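Local coordinates for aromatic amino acid beta-eliminating lyase/threonine aldolase (Exiguobacterium sibiricum, PDB 3LWS), which belongs to the beta-eliminating lyase family of pyridoxal-phosphate proteins, carries the cofactor on a modified lysine, and is built as a dimer with the aminotransferase-like fold, at residues E129-P134 / S162-E167; Q307-E310 / G315-G318; T29-V34 / S239-I244; E109-E114 / R231-D236; P51-F56 / T225-K230. One frame throughout, in Å; residues are numbered along the deposited sequence.

Contact 1: E129-P134 / S162-E167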
# COMPACT_ATOMS: atom_id res chain seq x y z
N GLU A 129 -37.10 1.29 0.86
CA GLU A 129 -36.14 2.06 1.67
C GLU A 129 -35.20 2.92 0.83
O GLU A 129 -34.87 4.02 1.24
CB GLU A 129 -35.36 1.15 2.59
CG GLU A 129 -36.18 0.72 3.79
CD GLU A 129 -35.60 -0.44 4.53
OE1 GLU A 129 -34.89 -1.27 3.91
OE2 GLU A 129 -35.87 -0.57 5.73
N ILE A 130 -34.77 2.43 -0.33
CA ILE A 130 -33.97 3.22 -1.27
C ILE A 130 -34.80 4.39 -1.83
O ILE A 130 -34.34 5.50 -1.86
CB ILE A 130 -33.45 2.32 -2.43
CG1 ILE A 130 -32.40 1.30 -1.92
CG2 ILE A 130 -32.89 3.14 -3.58
CD1 ILE A 130 -32.08 0.25 -2.92
N LYS A 131 -36.02 4.12 -2.28
CA LYS A 131 -36.91 5.18 -2.79
C LYS A 131 -37.22 6.24 -1.73
O LYS A 131 -37.56 7.36 -2.08
CB LYS A 131 -38.21 4.61 -3.34
CG LYS A 131 -38.08 3.80 -4.63
CD LYS A 131 -39.35 3.01 -4.94
CE LYS A 131 -39.31 2.40 -6.32
NZ LYS A 131 -40.41 1.42 -6.57
N ALA A 132 -37.15 5.89 -0.44
CA ALA A 132 -37.38 6.85 0.64
C ALA A 132 -36.16 7.70 0.95
O ALA A 132 -36.27 8.64 1.72
CB ALA A 132 -37.90 6.12 1.93
N LEU A 133 -35.00 7.39 0.37
CA LEU A 133 -33.80 8.22 0.60
C LEU A 133 -34.02 9.63 0.08
O LEU A 133 -34.67 9.79 -0.93
CB LEU A 133 -32.55 7.64 -0.05
CG LEU A 133 -31.97 6.35 0.58
CD1 LEU A 133 -30.79 5.85 -0.24
CD2 LEU A 133 -31.57 6.54 2.05
N PRO A 134 -33.48 10.65 0.80
CA PRO A 134 -33.43 12.03 0.35
C PRO A 134 -32.28 12.21 -0.66
O PRO A 134 -31.63 11.22 -1.06
CB PRO A 134 -33.14 12.79 1.63
CG PRO A 134 -32.23 11.89 2.38
CD PRO A 134 -32.80 10.51 2.11
N SER A 162 -30.69 0.71 -10.34
CA SER A 162 -29.82 1.43 -11.26
C SER A 162 -30.56 2.53 -12.04
O SER A 162 -30.05 3.66 -12.17
CB SER A 162 -29.21 0.46 -12.27
OG SER A 162 -28.34 1.10 -13.15
N ARG A 163 -31.74 2.21 -12.55
CA ARG A 163 -32.58 3.21 -13.24
C ARG A 163 -33.09 4.29 -12.29
O ARG A 163 -33.11 5.46 -12.61
CB ARG A 163 -33.75 2.53 -13.93
CG ARG A 163 -34.67 3.49 -14.77
CD ARG A 163 -35.77 2.72 -15.53
NE ARG A 163 -35.19 1.68 -16.39
CZ ARG A 163 -34.97 0.41 -16.05
NH1 ARG A 163 -35.30 -0.07 -14.85
NH2 ARG A 163 -34.40 -0.41 -16.93
N TYR A 164 -33.51 3.88 -11.10
CA TYR A 164 -34.04 4.81 -10.14
C TYR A 164 -32.98 5.86 -9.82
O TYR A 164 -33.19 7.04 -10.03
CB TYR A 164 -34.52 4.09 -8.86
CG TYR A 164 -35.05 5.04 -7.82
CD1 TYR A 164 -36.35 5.55 -7.92
CD2 TYR A 164 -34.26 5.47 -6.79
CE1 TYR A 164 -36.83 6.41 -6.99
CE2 TYR A 164 -34.72 6.35 -5.87
CZ TYR A 164 -36.02 6.83 -5.97
OH TYR A 164 -36.47 7.72 -5.05
N CYS A 165 -31.83 5.40 -9.35
CA CYS A 165 -30.75 6.28 -8.90
C CYS A 165 -30.32 7.23 -10.01
O CYS A 165 -30.15 8.42 -9.78
CB CYS A 165 -29.54 5.47 -8.44
SG CYS A 165 -29.82 4.60 -6.91
N ARG A 166 -30.17 6.68 -11.21
CA ARG A 166 -29.81 7.46 -12.38
C ARG A 166 -30.87 8.50 -12.66
O ARG A 166 -30.55 9.67 -12.86
CB ARG A 166 -29.63 6.53 -13.57
CG ARG A 166 -28.86 7.08 -14.73
CD ARG A 166 -28.56 5.96 -15.74
NE ARG A 166 -27.64 6.38 -16.80
CZ ARG A 166 -27.24 5.60 -17.80
NH1 ARG A 166 -27.66 4.34 -17.91
NH2 ARG A 166 -26.40 6.08 -18.72
N GLU A 167 -32.15 8.11 -12.64
CA GLU A 167 -33.24 9.04 -12.90
C GLU A 167 -33.28 10.14 -11.83
O GLU A 167 -33.79 11.22 -12.07
CB GLU A 167 -34.58 8.29 -12.98
CG GLU A 167 -35.80 9.12 -13.39
CD GLU A 167 -35.86 9.40 -14.89
OE1 GLU A 167 -35.50 8.50 -15.68
OE2 GLU A 167 -36.28 10.52 -15.26
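The aromatic ring of Tyr164 lies under the base of the Lys131 side chain. CG of Lys131 sits over one face of the ring, 4.0 Å from the ring centroid and 22° off the normal, in a CH-pi contact. It is displaced toward the rim, and its nearest ring atom is CE1 of Tyr164, at 3.7 Å. Beyond CG the lysine chain runs extended and leads its amino group away from helix 155-167. The contact is therefore made by the aliphatic root of the lysine. The backbone takes part too, since CA of Lys131 comes within 3.7 Å of CZ of Tyr164.

Both helices belong to the large mixed-sheet domain of the aminotransferase-like fold. Helix 127-131 precedes strand 138-142, and helix 155-167 precedes strand 171-176. The two strands are parallel neighbours in the sheet. Ile130 and Cys165 both rest on Leu139 of strand 138-142.

CG of Tyr164 stands anti to the backbone N (chi1 179°), which carries the ring out beneath Lys131. The Tyr164 OH lies 3.2 Å from the carbonyl O of Lys131. The phenol oxygen is hydrogen-bonded to Arg168, which also binds the carbonyl of Leu133. The buried Ile130 adds CG2, which meets CD2 of Tyr164 at 4.2 Å.

Contact 2: Q307-E310 / G315-G318; sequences QVQE and GFVG
The side-chain amide of Gln309 grips the backbone of Phe316 and Val317 with three hydrogen bonds. A glutamine of helix 298-312 thus holds the loop after strand 314-315, in the small domain of the aminotransferase-like fold. This loop leads toward strand 321-322, an edge strand of the four-stranded antiparallel sheet.

OE1 of Gln309 accepts two of the bonds. The one from Val317 N is 2.8 Å long and straight, 159° at the hydrogen, and arrives nearly along the C=O axis. The one from Phe316 N is 2.9 Å but more bent, at 133°, with its donor tilted out of the carbonyl plane. The third bond runs the other way, from NE2 of Gln309 to Val317 O at 3.1 Å. Its acceptor lies almost in the amide plane of the glutamine. Bonds from both ends of the amide to Val317 fix the rotation of the Gln309 amide about CG-CD. The bonds also satisfy two buried backbone N-H groups in a stretch without regular structure.

The glutamine chain is extended beyond CG, which carries the amide from the helix to the loop. NE2 has a further partner in Ser8 OG, so helix 4-10 is tied to the same amide.

Packing surrounds this polar centre. Val317 is covered by Leu5 and by Leu292 and Phe294 of strand 289-295. Phe316 meets Phe349 edge-to-face on helix 342-355. The Val308 side chain stands roughly perpendicular to that of Phe316. CG1 of Val308, anti to its own N (chi1 166°), touches CE1 of Phe316 at 3.8 Å.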
# COMPACT_ATOMS: atom_id res chain seq x y z
N GLN A 307 -12.38 -31.52 19.07
CA GLN A 307 -12.23 -32.96 19.05
C GLN A 307 -12.34 -33.48 17.61
O GLN A 307 -11.41 -34.10 17.09
CB GLN A 307 -13.27 -33.61 19.97
CG GLN A 307 -13.07 -35.11 20.12
CD GLN A 307 -14.04 -35.77 21.11
OE1 GLN A 307 -15.13 -35.27 21.39
NE2 GLN A 307 -13.64 -36.92 21.62
N VAL A 308 -13.44 -33.13 16.95
CA VAL A 308 -13.67 -33.48 15.54
C VAL A 308 -12.46 -33.19 14.68
O VAL A 308 -11.98 -34.06 13.94
CB VAL A 308 -14.91 -32.74 14.95
CG1 VAL A 308 -14.96 -32.82 13.44
CG2 VAL A 308 -16.21 -33.27 15.56
N GLN A 309 -11.93 -31.97 14.82
CA GLN A 309 -10.83 -31.50 13.99
C GLN A 309 -9.51 -32.17 14.32
O GLN A 309 -8.79 -32.58 13.41
CB GLN A 309 -10.75 -29.95 13.98
CG GLN A 309 -11.99 -29.36 13.32
CD GLN A 309 -12.09 -27.85 13.23
OE1 GLN A 309 -12.81 -27.36 12.38
NE2 GLN A 309 -11.39 -27.12 14.10
N GLU A 310 -9.21 -32.32 15.62
CA GLU A 310 -7.99 -33.01 16.07
C GLU A 310 -7.91 -34.38 15.45
O GLU A 310 -6.90 -34.73 14.85
CB GLU A 310 -7.95 -33.15 17.60
CG GLU A 310 -7.51 -31.88 18.33
CD GLU A 310 -7.72 -31.96 19.85
OE1 GLU A 310 -8.24 -32.99 20.36
OE2 GLU A 310 -7.35 -30.97 20.53
N GLY A 315 -10.32 -29.40 8.63
CA GLY A 315 -10.83 -28.11 9.15
C GLY A 315 -12.23 -27.72 8.67
O GLY A 315 -12.42 -27.40 7.49
N PHE A 316 -13.21 -27.78 9.56
CA PHE A 316 -14.59 -27.28 9.27
C PHE A 316 -14.76 -25.81 9.67
O PHE A 316 -15.38 -25.04 8.94
CB PHE A 316 -15.66 -28.09 10.01
CG PHE A 316 -15.74 -29.53 9.59
CD1 PHE A 316 -14.88 -30.48 10.15
CD2 PHE A 316 -16.64 -29.93 8.63
CE1 PHE A 316 -14.94 -31.81 9.77
CE2 PHE A 316 -16.70 -31.25 8.22
CZ PHE A 316 -15.85 -32.19 8.79
N VAL A 317 -14.18 -25.45 10.82
CA VAL A 317 -14.44 -24.18 11.52
C VAL A 317 -13.13 -23.72 12.16
O VAL A 317 -12.56 -24.43 12.98
CB VAL A 317 -15.49 -24.39 12.63
CG1 VAL A 317 -15.75 -23.09 13.48
CG2 VAL A 317 -16.78 -24.90 12.03
N GLY A 318 -12.66 -22.55 11.75
CA GLY A 318 -11.41 -22.00 12.28
C GLY A 318 -11.52 -21.03 13.44
O GLY A 318 -10.53 -20.77 14.11

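Contact 3: T29-V34 / S239-I244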
# COMPACT_ATOMS: atom_id res chain seq x y z
N THR A 29 4.87 -18.34 -6.07
CA THR A 29 4.23 -19.03 -7.16
C THR A 29 3.81 -18.07 -8.29
O THR A 29 4.03 -18.37 -9.44
CB THR A 29 3.03 -19.83 -6.72
OG1 THR A 29 3.43 -20.82 -5.79
CG2 THR A 29 2.38 -20.52 -7.94
N ALA A 30 3.20 -16.94 -7.95
CA ALA A 30 2.80 -15.95 -8.99
C ALA A 30 4.00 -15.44 -9.82
O ALA A 30 3.88 -15.10 -11.00
CB ALA A 30 2.07 -14.74 -8.32
N PHE A 31 5.16 -15.37 -9.21
CA PHE A 31 6.35 -14.82 -9.87
C PHE A 31 7.31 -15.81 -10.55
O PHE A 31 8.20 -15.40 -11.35
CB PHE A 31 7.11 -13.97 -8.87
CG PHE A 31 6.58 -12.58 -8.77
CD1 PHE A 31 5.47 -12.30 -7.98
CD2 PHE A 31 7.18 -11.55 -9.48
CE1 PHE A 31 4.97 -11.01 -7.89
CE2 PHE A 31 6.68 -10.27 -9.40
CZ PHE A 31 5.57 -10.00 -8.60
N ALA A 32 7.14 -17.10 -10.27
CA ALA A 32 8.15 -18.12 -10.65
C ALA A 32 8.49 -18.18 -12.15
O ALA A 32 9.58 -18.60 -12.53
CB ALA A 32 7.74 -19.52 -10.11
N ALA A 33 7.58 -17.73 -12.99
CA ALA A 33 7.79 -17.70 -14.42
C ALA A 33 7.93 -16.25 -14.97
O ALA A 33 7.94 -16.05 -16.18
CB ALA A 33 6.64 -18.43 -15.10
N VAL A 34 8.03 -15.27 -14.08
CA VAL A 34 8.15 -13.88 -14.49
C VAL A 34 9.64 -13.56 -14.68
O VAL A 34 10.45 -13.75 -13.77
CB VAL A 34 7.41 -12.95 -13.49
CG1 VAL A 34 7.66 -11.51 -13.77
CG2 VAL A 34 5.89 -13.24 -13.52
N SER A 239 6.34 1.29 -6.76
CA SER A 239 6.23 -0.07 -7.32
C SER A 239 5.08 -0.86 -6.64
O SER A 239 5.18 -1.23 -5.49
CB SER A 239 7.55 -0.85 -7.14
OG SER A 239 8.62 -0.34 -7.90
N LEU A 240 3.99 -1.06 -7.36
CA LEU A 240 2.88 -1.89 -6.94
C LEU A 240 2.82 -3.21 -7.72
O LEU A 240 1.83 -3.95 -7.56
CB LEU A 240 1.56 -1.13 -7.09
CG LEU A 240 1.19 -0.07 -6.07
CD1 LEU A 240 -0.12 0.60 -6.48
CD2 LEU A 240 1.05 -0.62 -4.67
N TYR A 241 3.83 -3.52 -8.55
CA TYR A 241 3.83 -4.79 -9.28
C TYR A 241 3.72 -6.03 -8.38
O TYR A 241 3.01 -6.96 -8.74
CB TYR A 241 5.04 -4.95 -10.25
CG TYR A 241 6.41 -5.08 -9.62
CD1 TYR A 241 6.94 -6.34 -9.26
CD2 TYR A 241 7.22 -3.98 -9.43
CE1 TYR A 241 8.19 -6.46 -8.66
CE2 TYR A 241 8.49 -4.09 -8.88
CZ TYR A 241 8.96 -5.33 -8.50
OH TYR A 241 10.21 -5.42 -7.99
N PRO A 242 4.37 -6.03 -7.18
CA PRO A 242 4.26 -7.26 -6.40
C PRO A 242 2.81 -7.69 -6.15
O PRO A 242 2.53 -8.91 -6.09
CB PRO A 242 5.01 -6.92 -5.10
CG PRO A 242 5.93 -5.85 -5.46
CD PRO A 242 5.13 -5.01 -6.45
N TYR A 243 1.90 -6.72 -6.05
CA TYR A 243 0.49 -7.03 -5.97
C TYR A 243 -0.19 -7.14 -7.31
O TYR A 243 -1.14 -7.88 -7.39
CB TYR A 243 -0.28 -6.02 -5.15
CG TYR A 243 0.22 -5.92 -3.74
CD1 TYR A 243 0.11 -6.99 -2.86
CD2 TYR A 243 0.77 -4.75 -3.27
CE1 TYR A 243 0.57 -6.89 -1.55
CE2 TYR A 243 1.21 -4.64 -1.96
CZ TYR A 243 1.12 -5.71 -1.11
OH TYR A 243 1.56 -5.58 0.20
N ILE A 244 0.28 -6.44 -8.35
CA ILE A 244 -0.41 -6.50 -9.65
C ILE A 244 -0.14 -7.80 -10.41
O ILE A 244 -1.06 -8.38 -10.99
CB ILE A 244 -0.05 -5.29 -10.56
CG1 ILE A 244 -0.52 -3.98 -9.92
CG2 ILE A 244 -0.74 -5.37 -11.92
CD1 ILE A 244 0.08 -2.79 -10.57
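Phe31 drives its ring end-on into the first turn of helix 241-254, where it meets Tyr241 and Pro242. The contact joins the end of helix 24-31 to the start of helix 241-254 at the dimer interface of this aminotransferase-like fold.

The tight part is small and buried. CE2 of Phe31 approaches CD1 of Tyr241 at 3.9 Å. Each atom lies at the edge of the other's ring, near its plane, so this is a rim contact without stacking. CG of Tyr241 sits between the backbone N and the carbonyl carbon (chi1 68°), and this swings the ring out beside the helix start to meet Phe31. One face of the Tyr241 ring lies against CD of Pro242. CZ of Phe31 also packs on CA of Pro242 at 3.8 Å. From the second subunit, Leu27 packs on Phe31 and Asn23 on Tyr241.

The far end of the 29-34 segment is looser. The chain turns away through a type I beta turn from Phe31 to Val34, closed by a 2.7 Å bond from Val34 N to Phe31 O. Ala32 and Ala33, in the middle of the turn, are exposed. Lys28 NZ of the second subunit makes weak hydrogen bonds to Phe31 O and Val34 O.

The carbonyl of Pro242 also accepts a hydrogen bond from Ser246 OG. Pro242 O lies in the plane of the Phe31 ring, 3.7 Å from CE1 of Phe31.

Contact 4: E109-E114 / R231-D236; sequences ELHPIE and RRYGGD
The ends of His111 and Tyr233 meet through one hydrogen bond. NE2 of His111 donates to OH of Tyr233 at 2.7 Å. The bond is almost straight, at 175°, and the hydroxyl lies in the imidazole plane.

The histidine ring is turned to this position with CG beside its backbone N and anti to the carbonyl carbon. At its other nitrogen, ND1 is paired with Arg80 of helix 71-86, so both ring nitrogens are engaged. The rings meet rim to rim, with centroids 6.0 Å apart and planes at 29°. The first torsion of Tyr233, chi1 -94°, is well away from the staggered value, and it accompanies the reach of the ring to His111 NE2. The Tyr233 hydroxyl also bonds Gln76 OE1, again on helix 71-86. Leu110 adds an apolar touch, CD1 to CE2 of Tyr233 at 3.9 Å.

The second subunit lies close by: its Leu110 packs on His111, and its Trp229 packs on Leu110.

Both segments are helix ends. His111 is the first residue to leave helix 106-110. Tyr233 is followed by Gly234, whose positive phi and bonds back into the last turn close helix 220-232 with a Schellman motif.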
# COMPACT_ATOMS: atom_id res chain seq x y z
N GLU A 109 -13.50 10.29 9.10
CA GLU A 109 -12.38 10.98 9.74
C GLU A 109 -11.61 11.71 8.69
O GLU A 109 -11.06 12.74 8.98
CB GLU A 109 -11.46 9.99 10.46
CG GLU A 109 -12.11 9.32 11.68
CD GLU A 109 -12.14 10.21 12.95
OE1 GLU A 109 -11.33 11.14 13.09
OE2 GLU A 109 -13.00 9.97 13.82
N LEU A 110 -11.60 11.19 7.45
CA LEU A 110 -10.77 11.75 6.37
C LEU A 110 -11.49 12.67 5.38
O LEU A 110 -10.84 13.38 4.62
CB LEU A 110 -10.06 10.60 5.63
CG LEU A 110 -8.93 9.95 6.44
CD1 LEU A 110 -8.50 8.73 5.72
CD2 LEU A 110 -7.74 10.94 6.70
N HIS A 111 -12.82 12.67 5.41
CA HIS A 111 -13.63 13.50 4.54
C HIS A 111 -14.85 14.02 5.31
O HIS A 111 -15.35 13.36 6.22
CB HIS A 111 -14.09 12.69 3.32
CG HIS A 111 -12.98 11.96 2.65
ND1 HIS A 111 -12.20 12.53 1.67
CD2 HIS A 111 -12.48 10.72 2.88
CE1 HIS A 111 -11.28 11.67 1.30
NE2 HIS A 111 -11.42 10.57 2.03
N PRO A 112 -15.34 15.23 4.95
CA PRO A 112 -16.50 15.77 5.65
C PRO A 112 -17.75 15.09 5.08
O PRO A 112 -18.54 15.71 4.39
CB PRO A 112 -16.43 17.28 5.34
CG PRO A 112 -15.75 17.37 4.05
CD PRO A 112 -14.76 16.22 4.02
N ILE A 113 -17.89 13.79 5.35
CA ILE A 113 -18.95 13.01 4.76
C ILE A 113 -19.77 12.26 5.84
O ILE A 113 -19.22 11.73 6.83
CB ILE A 113 -18.44 12.07 3.65
CG1 ILE A 113 -17.89 12.87 2.46
CG2 ILE A 113 -19.56 11.13 3.18
CD1 ILE A 113 -17.24 12.06 1.39
N GLU A 114 -21.09 12.31 5.66
CA GLU A 114 -22.02 11.67 6.61
C GLU A 114 -22.69 10.52 5.91
O GLU A 114 -22.79 10.51 4.70
CB GLU A 114 -23.06 12.69 7.10
CG GLU A 114 -22.39 13.80 7.92
CD GLU A 114 -23.36 14.85 8.49
OE1 GLU A 114 -24.53 14.96 8.01
OE2 GLU A 114 -22.94 15.55 9.44
N ARG A 231 -2.47 9.37 -4.88
CA ARG A 231 -1.23 10.00 -4.41
C ARG A 231 -1.39 10.72 -3.05
O ARG A 231 -0.49 10.68 -2.23
CB ARG A 231 -0.73 11.01 -5.45
CG ARG A 231 0.55 11.70 -5.06
CD ARG A 231 1.70 11.39 -5.98
NE ARG A 231 2.91 11.63 -5.22
CZ ARG A 231 3.76 10.70 -4.78
NH1 ARG A 231 3.64 9.41 -5.11
NH2 ARG A 231 4.78 11.10 -4.05
N ARG A 232 -2.50 11.43 -2.85
CA ARG A 232 -2.73 12.17 -1.59
C ARG A 232 -2.76 11.22 -0.43
O ARG A 232 -2.26 11.52 0.62
CB ARG A 232 -4.02 12.97 -1.62
CG ARG A 232 -3.97 14.21 -2.51
CD ARG A 232 -5.33 14.89 -2.56
NE ARG A 232 -5.32 16.03 -3.50
CZ ARG A 232 -6.40 16.56 -4.07
NH1 ARG A 232 -7.61 16.09 -3.81
NH2 ARG A 232 -6.28 17.56 -4.92
N TYR A 233 -3.38 10.06 -0.64
CA TYR A 233 -3.43 9.00 0.38
C TYR A 233 -2.11 8.27 0.64
O TYR A 233 -2.02 7.52 1.58
CB TYR A 233 -4.46 7.94 -0.04
CG TYR A 233 -5.87 8.11 0.51
CD1 TYR A 233 -6.80 8.94 -0.11
CD2 TYR A 233 -6.30 7.36 1.61
CE1 TYR A 233 -8.11 9.06 0.38
CE2 TYR A 233 -7.61 7.48 2.09
CZ TYR A 233 -8.50 8.33 1.46
OH TYR A 233 -9.79 8.47 1.93
N GLY A 234 -1.10 8.44 -0.20
CA GLY A 234 0.12 7.68 -0.00
C GLY A 234 0.01 6.27 -0.50
O GLY A 234 0.73 5.39 -0.01
N GLY A 235 -0.90 6.04 -1.44
CA GLY A 235 -1.09 4.75 -2.12
C GLY A 235 -0.47 4.63 -3.50
O GLY A 235 -0.58 3.60 -4.17
N ASP A 236 0.16 5.71 -3.95
CA ASP A 236 0.77 5.78 -5.28
C ASP A 236 2.23 5.40 -5.06
O ASP A 236 3.17 6.24 -5.12
CB ASP A 236 0.59 7.19 -5.88
CG ASP A 236 1.03 7.30 -7.31
OD1 ASP A 236 1.04 6.34 -8.05
OD2 ASP A 236 1.35 8.43 -7.72

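Contact 5: P51-F56 / T225-K230; sequences PFEQKF and TARIWK
Glu53 and Arg227 form a salt bridge between helices 49-60 and 220-232. NH2 of Arg227 donates to OE1 of Glu53 at 3.0 Å and 165°. The carboxylate oxygen lies close to the guanidinium plane. From the glutamate's side, though, the donor comes from above the carboxylate, and the two planes are 50° apart. The link is thus one bond to one oxygen. The nearest pair of CA atoms, those of Glu53 and Arg227, is 12.0 Å apart. Both chains span this distance by being extended, Glu53 beyond CG and Arg227 from CG to NE. The other arm of the guanidinium, NH1, pairs with Asp64.

A water forms the second kind of link. It donates to OE2 of Glu53 at 2.7 Å. It accepts from NE of Arg227 at 3.0 Å and from NZ of Lys230, also at 3.0 Å. It so joins all three side chains.

Longer-range charge plays a part as well. NZ of Lys230 stands 4.2 Å from OE2 of Glu53, too far for a salt bridge. The nearby positive charges would probably steady the buried carboxylate in its ionised form.

Backbone groups of strand 64-68 complete the network. OE2 of Glu53 takes a bond from Phe67 N, and NZ of Lys230 gives one to Phe67 O. The side chains of Glu53, Arg227 and Lys230 also lie on Val66. Strand 64-68 is an edge strand of the mixed sheet within this chain, and the polar cluster ties two helices to this sheet edge in the large domain of the aminotransferase-like fold.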
# COMPACT_ATOMS: atom_id res chain seq x y z
N PRO A 51 -1.23 -1.87 -18.58
CA PRO A 51 -1.96 -2.98 -19.19
C PRO A 51 -2.98 -3.67 -18.23
O PRO A 51 -4.07 -4.06 -18.66
CB PRO A 51 -0.84 -3.96 -19.56
CG PRO A 51 0.33 -3.16 -19.74
CD PRO A 51 0.22 -2.02 -18.78
N PHE A 52 -2.63 -3.78 -16.94
CA PHE A 52 -3.54 -4.40 -15.98
C PHE A 52 -4.80 -3.56 -15.83
O PHE A 52 -5.91 -4.09 -15.79
CB PHE A 52 -2.86 -4.61 -14.62
CG PHE A 52 -3.70 -5.34 -13.62
CD1 PHE A 52 -4.57 -4.65 -12.77
CD2 PHE A 52 -3.62 -6.71 -13.49
CE1 PHE A 52 -5.35 -5.31 -11.85
CE2 PHE A 52 -4.38 -7.38 -12.55
CZ PHE A 52 -5.25 -6.68 -11.73
N GLU A 53 -4.61 -2.24 -15.74
CA GLU A 53 -5.70 -1.33 -15.57
C GLU A 53 -6.61 -1.40 -16.81
O GLU A 53 -7.82 -1.49 -16.68
CB GLU A 53 -5.17 0.07 -15.27
CG GLU A 53 -4.66 0.26 -13.83
CD GLU A 53 -4.19 1.70 -13.50
OE1 GLU A 53 -4.03 2.56 -14.41
OE2 GLU A 53 -4.00 1.97 -12.30
N GLN A 54 -6.05 -1.39 -18.02
CA GLN A 54 -6.87 -1.48 -19.27
C GLN A 54 -7.66 -2.79 -19.34
O GLN A 54 -8.85 -2.81 -19.66
CB GLN A 54 -5.97 -1.36 -20.50
CG GLN A 54 -5.25 -0.01 -20.58
CD GLN A 54 -4.12 0.02 -21.64
OE1 GLN A 54 -3.76 -1.02 -22.22
NE2 GLN A 54 -3.57 1.22 -21.88
N LYS A 55 -6.97 -3.89 -19.02
CA LYS A 55 -7.56 -5.21 -18.93
C LYS A 55 -8.84 -5.21 -18.11
O LYS A 55 -9.90 -5.66 -18.57
CB LYS A 55 -6.54 -6.20 -18.33
CG LYS A 55 -7.07 -7.60 -18.12
CD LYS A 55 -5.97 -8.56 -17.76
CE LYS A 55 -6.51 -9.98 -17.67
NZ LYS A 55 -5.48 -11.00 -17.36
N PHE A 56 -8.74 -4.69 -16.89
CA PHE A 56 -9.86 -4.66 -16.01
C PHE A 56 -10.81 -3.50 -16.26
O PHE A 56 -11.97 -3.62 -15.93
CB PHE A 56 -9.42 -4.79 -14.55
CG PHE A 56 -9.04 -6.19 -14.23
CD1 PHE A 56 -10.00 -7.10 -13.92
CD2 PHE A 56 -7.74 -6.62 -14.41
CE1 PHE A 56 -9.67 -8.42 -13.69
CE2 PHE A 56 -7.40 -7.93 -14.20
CZ PHE A 56 -8.36 -8.83 -13.85
N THR A 225 -9.29 11.76 -11.33
CA THR A 225 -9.35 12.29 -9.99
C THR A 225 -8.96 11.28 -8.95
O THR A 225 -8.27 11.64 -7.98
CB THR A 225 -10.75 12.81 -9.67
OG1 THR A 225 -11.13 13.67 -10.75
CG2 THR A 225 -10.76 13.58 -8.35
N ALA A 226 -9.37 10.02 -9.16
CA ALA A 226 -9.05 8.91 -8.28
C ALA A 226 -7.52 8.72 -8.15
O ALA A 226 -7.02 8.41 -7.08
CB ALA A 226 -9.74 7.61 -8.79
N ARG A 227 -6.79 8.93 -9.26
CA ARG A 227 -5.34 8.88 -9.28
C ARG A 227 -4.72 10.00 -8.47
O ARG A 227 -3.70 9.79 -7.86
CB ARG A 227 -4.78 8.86 -10.70
CG ARG A 227 -5.00 7.51 -11.40
CD ARG A 227 -4.22 7.42 -12.70
NE ARG A 227 -4.62 6.19 -13.38
CZ ARG A 227 -5.61 6.07 -14.24
NH1 ARG A 227 -6.29 7.14 -14.65
NH2 ARG A 227 -5.89 4.87 -14.75
N ILE A 228 -5.35 11.18 -8.42
CA ILE A 228 -4.80 12.25 -7.59
C ILE A 228 -5.01 11.98 -6.08
O ILE A 228 -4.10 12.16 -5.28
CB ILE A 228 -5.31 13.62 -8.03
CG1 ILE A 228 -4.62 14.05 -9.32
CG2 ILE A 228 -5.03 14.66 -6.97
CD1 ILE A 228 -5.54 14.63 -10.28
N TRP A 229 -6.19 11.50 -5.71
CA TRP A 229 -6.46 11.07 -4.36
C TRP A 229 -5.56 9.89 -4.02
O TRP A 229 -5.05 9.84 -2.90
CB TRP A 229 -7.93 10.70 -4.13
CG TRP A 229 -8.87 11.89 -4.03
CD1 TRP A 229 -9.80 12.28 -4.95
CD2 TRP A 229 -8.94 12.83 -2.97
NE1 TRP A 229 -10.48 13.38 -4.50
CE2 TRP A 229 -9.96 13.74 -3.28
CE3 TRP A 229 -8.25 12.98 -1.75
CZ2 TRP A 229 -10.29 14.82 -2.45
CZ3 TRP A 229 -8.58 14.04 -0.92
CH2 TRP A 229 -9.61 14.93 -1.26
N LYS A 230 -5.33 8.96 -4.96
CA LYS A 230 -4.39 7.86 -4.66
C LYS A 230 -2.99 8.36 -4.20
O LYS A 230 -2.37 7.84 -3.25
CB LYS A 230 -4.23 6.90 -5.85
CG LYS A 230 -3.36 5.68 -5.48
CD LYS A 230 -3.39 4.55 -6.49
CE LYS A 230 -2.71 4.90 -7.80
NZ LYS A 230 -2.63 3.73 -8.71
O HOH W 1 -2.88 4.39 -11.64

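Overall arrangement
From the N terminus, segment 29-34 opens the widest loop, closed by contact 3 at 239-244, which joins helices 24-31 and 241-254. Contacts 1, 4 and 5 all nest inside it. Segment 51-56 opens next and 109-114 follows. They close in the same order at 225-230 and 231-236, so contacts 5 and 4 cross. Contact 5 joins helices 49-60 and 220-232; contact 4 joins the ends of helices 106-110 and 220-232. Contact 1 closes a short loop nested within both and joins helices on the mixed sheet. Contacts 3, 4 and 5 touch one another and border the second subunit. Contact 2 follows in series beside the antiparallel sheet, its centre about 45 Å from that of contact 1.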